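Local structure of nickel ABC transporter (Nickel-binding protein) (Bacillus halodurans, 3T66) at residues A[22-34]-A[140-153]. The protein probably serves as the solute-binding component of an ABC transporter, taking up nickel or peptides outside the membrane and delivering them to it. Residues are numbered along the deposited sequence; the frame is centred on the assembly and turned at random.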
ATOM      1  N   SER A  22      14.084   7.774   8.962  1.00 54.49           N
ATOM      2  CA  SER A  22      14.761   9.062   9.148  1.00 54.30           C
ATOM      3  C   SER A  22      14.921   9.725   7.802  1.00 54.47           C
ATOM      4  O   SER A  22      14.645   9.120   6.766  1.00 55.17           O
ATOM      5  CB  SER A  22      16.134   8.877   9.860  1.00 53.82           C
ATOM      6  N   THR A  23      15.395  10.958   7.803  1.00 54.49           N
ATOM      7  CA  THR A  23      15.537  11.694   6.574  1.00 55.09           C
ATOM      8  C   THR A  23      16.409  12.906   6.857  1.00 55.50           C
ATOM      9  O   THR A  23      16.529  13.313   8.008  1.00 55.86           O
ATOM     10  CB  THR A  23      14.166  12.145   6.060  1.00 54.97           C
ATOM     11  OG1 THR A  23      14.339  13.225   5.151  1.00 57.01           O
ATOM     12  CG2 THR A  23      13.289  12.663   7.207  1.00 55.24           C
ATOM     13  N   ASN A  24      17.038  13.471   5.830  1.00 55.85           N
ATOM     14  CA  ASN A  24      17.862  14.674   6.013  1.00 56.52           C
ATOM     15  C   ASN A  24      17.302  15.796   5.174  1.00 56.55           C
ATOM     16  O   ASN A  24      17.918  16.872   5.022  1.00 56.05           O
ATOM     17  CB  ASN A  24      19.313  14.459   5.548  1.00 57.07           C
ATOM     18  CG  ASN A  24      20.039  13.361   6.300  1.00 56.26           C
ATOM     19  OD1 ASN A  24      19.578  12.826   7.308  1.00 54.14           O
ATOM     20  ND2 ASN A  24      21.213  13.033   5.796  1.00 57.43           N
ATOM     21  N   SER A  25      16.157  15.499   4.572  1.00 56.49           N
ATOM     22  CA  SER A  25      15.505  16.451   3.709  1.00 56.31           C
ATOM     23  C   SER A  25      14.053  16.545   4.085  1.00 55.76           C
ATOM     24  O   SER A  25      13.504  15.613   4.640  1.00 55.52           O
ATOM     25  CB  SER A  25      15.641  16.040   2.268  1.00 55.84           C
ATOM     26  OG  SER A  25      15.033  17.033   1.481  1.00 57.34           O
ATOM     27  N   LEU A  26      13.453  17.696   3.830  1.00 55.37           N
ATOM     28  CA  LEU A  26      12.011  17.814   3.935  1.00 55.32           C
ATOM     29  C   LEU A  26      11.509  18.422   2.648  1.00 55.74           C
ATOM     30  O   LEU A  26      10.465  19.072   2.607  1.00 56.61           O
ATOM     31  CB  LEU A  26      11.572  18.650   5.148  1.00 54.67           C
ATOM     32  CG  LEU A  26      11.877  18.074   6.532  1.00 54.10           C
ATOM     33  CD1 LEU A  26      11.667  19.093   7.628  1.00 54.36           C
ATOM     34  CD2 LEU A  26      11.033  16.906   6.807  1.00 53.30           C
ATOM     35  N   ASP A  27      12.244  18.219   1.578  1.00 55.56           N
ATOM     36  CA  ASP A  27      11.690  18.601   0.321  1.00 55.93           C
ATOM     37  C   ASP A  27      10.614  17.582  -0.119  1.00 56.55           C
ATOM     38  O   ASP A  27      10.958  16.490  -0.601  1.00 56.70           O
ATOM     39  CB  ASP A  27      12.786  18.689  -0.698  1.00 55.44           C
ATOM     40  CG  ASP A  27      12.297  19.217  -1.996  1.00 56.70           C
ATOM     41  OD1 ASP A  27      13.146  19.647  -2.793  1.00 58.49           O
ATOM     42  OD2 ASP A  27      11.062  19.221  -2.227  1.00 58.70           O
ATOM     43  N   PRO A  28       9.312  17.939   0.004  1.00 56.62           N
ATOM     44  CA  PRO A  28       8.267  16.955  -0.316  1.00 57.18           C
ATOM     45  C   PRO A  28       8.410  16.400  -1.719  1.00 57.77           C
ATOM     46  O   PRO A  28       7.856  15.359  -2.043  1.00 58.42           O
ATOM     47  CB  PRO A  28       6.994  17.776  -0.221  1.00 56.54           C
ATOM     48  CG  PRO A  28       7.425  19.141  -0.570  1.00 56.09           C
ATOM     49  CD  PRO A  28       8.743  19.285   0.113  1.00 56.20           C
ATOM     50  N   HIS A  29       9.169  17.093  -2.544  1.00 58.85           N
ATOM     51  CA  HIS A  29       9.392  16.632  -3.896  1.00 60.51           C
ATOM     52  C   HIS A  29      10.505  15.615  -4.101  1.00 61.88           C
ATOM     53  O   HIS A  29      10.321  14.683  -4.863  1.00 62.32           O
ATOM     54  CB  HIS A  29       9.538  17.808  -4.843  1.00 59.82           C
ATOM     55  CG  HIS A  29       8.307  18.648  -4.908  1.00 59.81           C
ATOM     56  ND1 HIS A  29       8.308  19.945  -5.369  1.00 58.68           N
ATOM     57  CD2 HIS A  29       7.038  18.384  -4.517  1.00 58.75           C
ATOM     58  CE1 HIS A  29       7.086  20.440  -5.280  1.00 59.41           C
ATOM     59  NE2 HIS A  29       6.296  19.513  -4.763  1.00 59.71           N
ATOM     60  N   VAL A  30      11.636  15.767  -3.416  1.00 63.38           N
ATOM     61  CA  VAL A  30      12.705  14.779  -3.497  1.00 64.74           C
ATOM     62  C   VAL A  30      12.542  13.687  -2.424  1.00 65.98           C
ATOM     63  O   VAL A  30      13.130  12.620  -2.546  1.00 66.29           O
ATOM     64  CB  VAL A  30      14.119  15.449  -3.433  1.00 64.26           C
ATOM     65  N   ASP A  31      11.803  13.956  -1.364  1.00 67.80           N
ATOM     66  CA  ASP A  31      11.927  13.154  -0.149  1.00 69.35           C
ATOM     67  C   ASP A  31      11.645  11.670  -0.090  1.00 69.96           C
ATOM     68  O   ASP A  31      12.449  10.944   0.434  1.00 71.15           O
ATOM     69  CB  ASP A  31      11.154  13.805   0.996  1.00 69.70           C
ATOM     70  N   MET A  32      10.543  11.174  -0.577  1.00 69.77           N
ATOM     71  CA  MET A  32      10.424   9.725  -0.640  1.00 69.80           C
ATOM     72  C   MET A  32      10.110   9.072   0.689  1.00 68.18           C
ATOM     73  O   MET A  32       9.899   7.889   0.749  1.00 68.39           O
ATOM     74  CB  MET A  32      11.738   9.143  -1.124  1.00 70.29           C
ATOM     75  CG  MET A  32      11.736   8.626  -2.535  1.00 75.36           C
ATOM     76  SD  MET A  32      10.114   8.358  -3.252  1.00 87.17           S
ATOM     77  CE  MET A  32      10.227   6.650  -3.733  1.00 85.44           C
ATOM     78  N   THR A  33      10.029   9.848   1.751  1.00 66.68           N
ATOM     79  CA  THR A  33       9.780   9.298   3.067  1.00 65.12           C
ATOM     80  C   THR A  33       8.436   9.771   3.485  1.00 63.32           C
ATOM     81  O   THR A  33       7.826   9.262   4.385  1.00 62.57           O
ATOM     82  CB  THR A  33      10.749   9.867   3.998  1.00 65.51           C
ATOM     83  OG1 THR A  33      11.303  11.016   3.378  1.00 67.67           O
ATOM     84  CG2 THR A  33      11.830   8.905   4.217  1.00 65.67           C
ATOM     85  N   TYR A  34       8.009  10.785   2.778  1.00 61.51           N
ATOM     86  CA  TYR A  34       6.655  11.341   2.834  1.00 59.80           C
ATOM     87  C   TYR A  34       6.365  12.054   4.109  1.00 58.42           C
ATOM     88  O   TYR A  34       5.215  12.293   4.454  1.00 59.04           O
ATOM     89  CB  TYR A  34       5.589  10.285   2.600  1.00 59.97           C
ATOM     90  CG  TYR A  34       5.689   9.569   1.279  1.00 61.19           C
ATOM     91  CD1 TYR A  34       6.505  10.044   0.253  1.00 61.70           C
ATOM     92  CD2 TYR A  34       4.954   8.410   1.052  1.00 62.19           C
ATOM     93  CE1 TYR A  34       6.590   9.374  -0.957  1.00 63.71           C
ATOM     94  CE2 TYR A  34       5.026   7.741  -0.151  1.00 63.18           C
ATOM     95  CZ  TYR A  34       5.834   8.227  -1.159  1.00 64.14           C
ATOM     96  OH  TYR A  34       5.876   7.556  -2.365  1.00 65.61           O
ATOM     97  N   PRO A 140       2.076  11.540  -1.832  1.00 42.29           N
ATOM     98  CA  PRO A 140       2.595  12.537  -0.968  1.00 42.44           C
ATOM     99  C   PRO A 140       3.665  13.364  -1.613  1.00 43.68           C
ATOM    100  O   PRO A 140       3.893  14.490  -1.198  1.00 44.47           O
ATOM    101  CB  PRO A 140       3.139  11.714   0.149  1.00 42.48           C
ATOM    102  CG  PRO A 140       2.061  10.729   0.322  1.00 42.72           C
ATOM    103  CD  PRO A 140       1.775  10.311  -1.093  1.00 41.97           C
ATOM    104  N   ASN A 141       4.288  12.826  -2.650  1.00 45.22           N
ATOM    105  CA  ASN A 141       5.291  13.525  -3.467  1.00 45.93           C
ATOM    106  C   ASN A 141       4.855  14.755  -4.114  1.00 45.95           C
ATOM    107  O   ASN A 141       5.684  15.532  -4.550  1.00 46.78           O
ATOM    108  CB  ASN A 141       5.556  12.695  -4.688  1.00 46.69           C
ATOM    109  CG  ASN A 141       6.445  11.628  -4.398  1.00 50.30           C
ATOM    110  OD1 ASN A 141       7.041  11.623  -3.299  1.00 55.89           O
ATOM    111  ND2 ASN A 141       6.567  10.671  -5.317  1.00 49.55           N
ATOM    112  N   VAL A 142       3.559  14.850  -4.343  1.00 45.14           N
ATOM    113  CA  VAL A 142       3.074  15.872  -5.165  1.00 44.39           C
ATOM    114  C   VAL A 142       2.309  16.750  -4.244  1.00 44.42           C
ATOM    115  O   VAL A 142       1.373  17.426  -4.629  1.00 44.81           O
ATOM    116  CB  VAL A 142       2.170  15.314  -6.207  1.00 44.31           C
ATOM    117  CG1 VAL A 142       1.900  16.375  -7.228  1.00 46.00           C
ATOM    118  CG2 VAL A 142       2.814  14.199  -6.887  1.00 43.97           C
ATOM    119  N   SER A 143       2.715  16.756  -3.001  1.00 44.74           N
ATOM    120  CA  SER A 143       2.039  17.605  -2.079  1.00 45.84           C
ATOM    121  C   SER A 143       2.340  19.010  -2.487  1.00 46.53           C
ATOM    122  O   SER A 143       3.413  19.267  -3.009  1.00 46.85           O
ATOM    123  CB  SER A 143       2.526  17.369  -0.683  1.00 45.63           C
ATOM    124  OG  SER A 143       3.896  17.233  -0.685  1.00 46.30           O
ATOM    125  N   ILE A 144       1.365  19.896  -2.283  1.00 47.47           N
ATOM    126  CA  ILE A 144       1.432  21.285  -2.706  1.00 48.59           C
ATOM    127  C   ILE A 144       2.150  22.170  -1.678  1.00 50.32           C
ATOM    128  O   ILE A 144       1.723  22.234  -0.505  1.00 51.88           O
ATOM    129  CB  ILE A 144       0.019  21.808  -2.860  1.00 48.13           C
ATOM    130  CG1 ILE A 144      -0.770  20.925  -3.824  1.00 46.57           C
ATOM    131  CG2 ILE A 144       0.013  23.286  -3.235  1.00 48.11           C
ATOM    132  CD1 ILE A 144      -0.264  20.898  -5.206  1.00 45.25           C
ATOM    133  N   ILE A 145       3.234  22.828  -2.104  1.00 51.42           N
ATOM    134  CA  ILE A 145       4.020  23.748  -1.259  1.00 52.44           C
ATOM    135  C   ILE A 145       4.067  25.151  -1.928  1.00 53.58           C
ATOM    136  O   ILE A 145       3.821  25.285  -3.148  1.00 53.51           O
ATOM    137  CB  ILE A 145       5.449  23.210  -0.993  1.00 51.28           C
ATOM    138  N   ASP A 146       4.353  26.195  -1.142  1.00 55.04           N
ATOM    139  CA  ASP A 146       4.637  27.514  -1.731  1.00 56.52           C
ATOM    140  C   ASP A 146       6.062  27.596  -2.236  1.00 57.28           C
ATOM    141  O   ASP A 146       7.026  27.608  -1.466  1.00 57.08           O
ATOM    142  CB  ASP A 146       4.386  28.671  -0.765  1.00 56.84           C
ATOM    143  CG  ASP A 146       4.341  30.038  -1.480  1.00 58.22           C
ATOM    144  OD1 ASP A 146       4.540  30.086  -2.708  1.00 59.89           O
ATOM    145  OD2 ASP A 146       4.086  31.075  -0.826  1.00 59.63           O
ATOM    146  N   VAL A 147       6.173  27.687  -3.548  1.00 58.75           N
ATOM    147  CA  VAL A 147       7.451  27.741  -4.239  1.00 60.38           C
ATOM    148  C   VAL A 147       8.182  29.124  -4.125  1.00 61.33           C
ATOM    149  O   VAL A 147       9.386  29.227  -4.403  1.00 61.72           O
ATOM    150  CB  VAL A 147       7.255  27.260  -5.702  1.00 60.24           C
ATOM    151  CG1 VAL A 147       8.520  27.486  -6.549  1.00 62.37           C
ATOM    152  CG2 VAL A 147       6.879  25.777  -5.706  1.00 59.29           C
ATOM    153  N   THR A 148       7.463  30.164  -3.696  1.00 62.42           N
ATOM    154  CA  THR A 148       8.035  31.492  -3.471  1.00 63.42           C
ATOM    155  C   THR A 148       8.774  31.469  -2.141  1.00 64.47           C
ATOM    156  O   THR A 148       8.980  32.494  -1.507  1.00 65.34           O
ATOM    157  CB  THR A 148       6.942  32.598  -3.454  1.00 63.02           C
ATOM    158  N   GLU A 149       9.074  30.277  -1.676  1.00 65.30           N
ATOM    159  CA  GLU A 149       9.756  30.119  -0.419  1.00 66.27           C
ATOM    160  C   GLU A 149      10.871  29.112  -0.610  1.00 65.98           C
ATOM    161  O   GLU A 149      10.644  27.928  -0.638  1.00 66.14           O
ATOM    162  CB  GLU A 149       8.751  29.637   0.607  1.00 66.81           C
ATOM    163  CG  GLU A 149       9.076  29.977   2.015  1.00 70.12           C
ATOM    164  CD  GLU A 149       8.506  31.281   2.416  1.00 74.56           C
ATOM    165  OE1 GLU A 149       7.614  31.766   1.722  1.00 75.94           O
ATOM    166  OE2 GLU A 149       8.949  31.835   3.419  1.00 76.97           O
ATOM    167  N   GLU A 150      12.087  29.616  -0.690  1.00 65.23           N
ATOM    168  CA  GLU A 150      13.279  28.900  -1.132  1.00 64.05           C
ATOM    169  C   GLU A 150      13.884  27.705  -0.418  1.00 63.32           C
ATOM    170  O   GLU A 150      14.424  26.865  -1.083  1.00 63.35           O
ATOM    171  CB  GLU A 150      14.367  29.883  -1.512  1.00 63.95           C
ATOM    172  N   ASP A 151      13.894  27.659   0.907  1.00 62.08           N
ATOM    173  CA  ASP A 151      14.584  26.595   1.631  1.00 61.05           C
ATOM    174  C   ASP A 151      13.793  25.319   1.779  1.00 59.85           C
ATOM    175  O   ASP A 151      13.291  25.014   2.812  1.00 59.43           O
ATOM    176  CB  ASP A 151      14.937  27.096   3.013  1.00 61.94           C
ATOM    177  CG  ASP A 151      15.946  26.242   3.708  1.00 63.92           C
ATOM    178  OD1 ASP A 151      16.492  25.319   3.099  1.00 65.02           O
ATOM    179  OD2 ASP A 151      16.190  26.507   4.886  1.00 65.94           O
ATOM    180  N   PHE A 152      13.734  24.559   0.717  1.00 58.67           N
ATOM    181  CA  PHE A 152      12.977  23.340   0.640  1.00 57.64           C
ATOM    182  C   PHE A 152      13.513  22.180   1.471  1.00 57.14           C
ATOM    183  O   PHE A 152      12.730  21.401   2.020  1.00 57.08           O
ATOM    184  CB  PHE A 152      12.893  22.909  -0.811  1.00 57.42           C
ATOM    185  CG  PHE A 152      12.238  23.924  -1.714  1.00 58.16           C
ATOM    186  CD1 PHE A 152      10.946  24.353  -1.486  1.00 57.60           C
ATOM    187  CD2 PHE A 152      12.916  24.437  -2.811  1.00 59.32           C
ATOM    188  CE1 PHE A 152      10.344  25.265  -2.326  1.00 57.89           C
ATOM    189  CE2 PHE A 152      12.305  25.348  -3.666  1.00 59.86           C
ATOM    190  CZ  PHE A 152      11.020  25.766  -3.420  1.00 58.47           C
ATOM    191  N   THR A 153      14.822  22.038   1.556  1.00 56.45           N
ATOM    192  CA  THR A 153      15.370  20.988   2.382  1.00 56.87           C
ATOM    193  C   THR A 153      14.942  21.129   3.828  1.00 57.08           C
ATOM    194  O   THR A 153      14.657  20.128   4.496  1.00 56.58           O
ATOM    195  CB  THR A 153      16.913  20.951   2.353  1.00 57.43           C
ATOM    196  OG1 THR A 153      17.350  20.779   1.000  1.00 58.19           O
ATOM    197  CG2 THR A 153      17.454  19.801   3.200  1.00 55.60           C
TER
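Leu26 N donates to Thr153 O at 2.8 Å, the firmer of two hydrogen bonds that donors of segment 22-34 give to backbone carbonyls of segment 140-153. The bond is bent, 135° at the hydrogen, with the donor tilted from the carbonyl plane. The next amide is served locally: Asp27 N points almost straight at Ser25 OG, 3.0 Å away, in an ST turn. The Asp27 carboxylate, swung opposite the backbone N (chi1 -174°), lies beside Phe152, with Asp27 OD1 3.8 Å from Phe152 CB. That buried charge is answered by a salt bridge from OD1 to Arg98 of helix 89-100, whose guanidinium also makes a cation-pi contact with the Phe152 ring. Both segments belong to the family 5 solute-binding fold, the first leading from strand 14-19 into helix 35-38, the second running between strands 121-126 and 162-168, and they meet away from the known calcium-binding residue. Midway along the contact, His29 turns its ring edge to two carbonyl oxygens: NE2 gives a weak hydrogen bond to Ser143 O at 3.4 Å, while CD2 lies 3.2 Å from Asn141 O. Pro28 O receives a CA-H...O contact from Asn141 CA. At the far end Tyr34, the N-cap residue of helix 35-38, lays one ring face over Pro140 CB, a CH-pi contact 3.9 Å from the centroid; Asn141 OD1 approaches CE1 obliquely, with ring and amide planes 82° apart. A serine in place of Tyr34 would probably leave the Pro140 ring without its aromatic cover and the Asn141 amide freer to turn.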